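Local atomic coordinates of phosphodiesterase (Salpingoeca rosetta, PDB entry 5VYD), a protein that belongs to the cyclic nucleotide phosphodiesterase family of the HD clan and has an all-helical fold that holds a zinc and a magnesium ion close together. Residues Q54-Q59 / A102-L107. Residues are numbered along the deposited sequence; the frame is centred on the assembly and turned at random.
Sequences QKVRTQ and ALSHDL. With ZN (zinc ion), chain C; MG (magnesium ion), chain D.
Val56 and Leu107 meet almost crosswise, their side chains at about a right angle, with CG1 of Val56 4.0 Å from CD2 of Leu107. The same leucine methyl also reaches the helix backbone, lying 3.6 Å from the carbonyl O of Val56, and touches Gln59 CB at 3.7 Å, so that one branch of Leu107 fills the groove between two residues a turn apart on helix 46-59. Gln59 meets the leucine with its CB, the start of its chain; a long polar residue can pack its first carbon here while its end leads away from the contact. In Val56, CG1 stands anti to the backbone N (chi1 171°), which carries this methyl to the carbonyl O of Leu103, 3.6 Å away; CG2 comes no closer than 4.5 Å to Ser104 OG. A short, beta-branched side chain fits here, since the CA atoms of Val56 and Ser104 are only 6.8 Å apart. Between Leu103 and Leu107 the chain carries the His-Asp pair that gives the HD clan its name. On the side of this turn turned from Val56, His105 NE2 binds the zinc ion at 2.2 Å, and His70 and Asp219 complete its protein ligands. Asp106 bridges the two metals, OD2 on zinc and OD1 on magnesium, and water 2 bridges them as well; the magnesium shell is otherwise largely water. Behind the histidine, ND1 donates to Ala102 O (2.7 Å, 155° at the hydrogen), which, together with the zinc bond at NE2, holds the ring's rotation and probably makes NE2 a stronger ligand. Tyr60, next in the chain after Gln59, hydrogen-bonds through its OH to both Leu103 O and Asp106 N, tying the metal-binding turn to segment 54-59, while Ser104 OG turns back to Ile100 O.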
# COMPACT_ATOMS: atom_id res chain seq x y z
N GLN A 54 -5.65 17.62 1.61
CA GLN A 54 -4.53 18.53 1.84
C GLN A 54 -3.79 18.19 3.12
O GLN A 54 -2.56 18.15 3.13
CB GLN A 54 -5.06 19.97 1.85
CG GLN A 54 -4.21 20.96 2.61
CD GLN A 54 -5.01 22.19 3.01
OE1 GLN A 54 -6.11 22.08 3.55
NE2 GLN A 54 -4.47 23.37 2.72
N LYS A 55 -4.53 17.93 4.20
CA LYS A 55 -3.88 17.61 5.47
C LYS A 55 -3.21 16.25 5.44
O LYS A 55 -2.18 16.05 6.09
CB LYS A 55 -4.88 17.69 6.62
CG LYS A 55 -5.31 19.11 6.97
CD LYS A 55 -5.73 19.24 8.43
CE LYS A 55 -4.54 19.06 9.37
NZ LYS A 55 -4.91 19.30 10.79
N VAL A 56 -3.77 15.29 4.69
CA VAL A 56 -3.09 14.01 4.53
C VAL A 56 -1.76 14.20 3.81
O VAL A 56 -0.72 13.68 4.25
CB VAL A 56 -4.00 13.01 3.77
CG1 VAL A 56 -3.21 11.76 3.40
CG2 VAL A 56 -5.21 12.65 4.61
N ARG A 57 -1.76 14.96 2.71
CA ARG A 57 -0.54 15.14 1.93
C ARG A 57 0.55 15.82 2.75
O ARG A 57 1.71 15.39 2.73
CB ARG A 57 -0.83 15.95 0.67
CG ARG A 57 0.42 16.31 -0.12
CD ARG A 57 0.09 17.04 -1.42
NE ARG A 57 -0.92 18.07 -1.20
CZ ARG A 57 -0.65 19.31 -0.79
NH1 ARG A 57 0.60 19.67 -0.56
NH2 ARG A 57 -1.64 20.18 -0.62
N THR A 58 0.20 16.88 3.48
CA THR A 58 1.20 17.58 4.28
C THR A 58 1.66 16.76 5.48
O THR A 58 2.77 16.98 5.97
CB THR A 58 0.65 18.93 4.75
OG1 THR A 58 -0.53 18.73 5.54
CG2 THR A 58 0.30 19.82 3.56
N GLN A 59 0.84 15.82 5.95
CA GLN A 59 1.23 14.94 7.04
C GLN A 59 2.18 13.83 6.60
O GLN A 59 2.76 13.15 7.45
CB GLN A 59 -0.01 14.32 7.69
CG GLN A 59 0.09 14.18 9.20
CD GLN A 59 -0.79 15.17 9.93
OE1 GLN A 59 -1.31 16.11 9.33
NE2 GLN A 59 -0.98 14.96 11.22
N ALA A 102 -6.03 3.57 2.07
CA ALA A 102 -4.92 3.59 1.13
C ALA A 102 -4.15 4.91 1.21
O ALA A 102 -2.92 4.92 1.20
CB ALA A 102 -5.43 3.35 -0.29
N LEU A 103 -4.87 6.03 1.30
CA LEU A 103 -4.22 7.33 1.32
C LEU A 103 -3.50 7.59 2.64
O LEU A 103 -2.52 8.34 2.68
CB LEU A 103 -5.25 8.42 1.04
CG LEU A 103 -5.04 9.35 -0.15
CD1 LEU A 103 -4.25 8.68 -1.26
CD2 LEU A 103 -6.39 9.80 -0.68
N SER A 104 -3.96 6.97 3.73
CA SER A 104 -3.45 7.24 5.07
C SER A 104 -2.52 6.16 5.61
O SER A 104 -2.04 6.29 6.74
CB SER A 104 -4.62 7.43 6.05
OG SER A 104 -5.60 8.31 5.54
N HIS A 105 -2.24 5.11 4.83
CA HIS A 105 -1.63 3.90 5.38
C HIS A 105 -0.16 4.07 5.75
O HIS A 105 0.38 3.19 6.43
CB HIS A 105 -1.77 2.75 4.39
CG HIS A 105 -0.71 2.74 3.32
ND1 HIS A 105 -0.76 3.59 2.23
CD2 HIS A 105 0.41 2.00 3.18
CE1 HIS A 105 0.30 3.37 1.47
NE2 HIS A 105 1.02 2.41 2.02
N ASP A 106 0.49 5.15 5.33
CA ASP A 106 1.89 5.40 5.67
C ASP A 106 2.09 6.81 6.21
O ASP A 106 3.15 7.41 6.01
CB ASP A 106 2.81 5.17 4.47
CG ASP A 106 3.26 3.72 4.34
OD1 ASP A 106 3.27 2.99 5.35
OD2 ASP A 106 3.63 3.31 3.22
N LEU A 107 1.08 7.35 6.89
CA LEU A 107 1.18 8.72 7.40
C LEU A 107 2.35 8.88 8.35
O LEU A 107 2.58 8.04 9.23
CB LEU A 107 -0.13 9.11 8.10
CG LEU A 107 -1.29 9.58 7.22
CD1 LEU A 107 -2.57 9.63 8.03
CD2 LEU A 107 -0.99 10.94 6.62
ZN ZN C . 3.10 1.67 1.98
MG MG D . 3.90 0.91 5.53
O HOH W 1 5.47 0.73 2.11
O HOH W 2 3.31 0.45 3.71
O HOH W 3 3.74 -1.15 6.30
O HOH W 4 4.75 1.36 7.47
O HOH W 5 5.89 0.83 4.69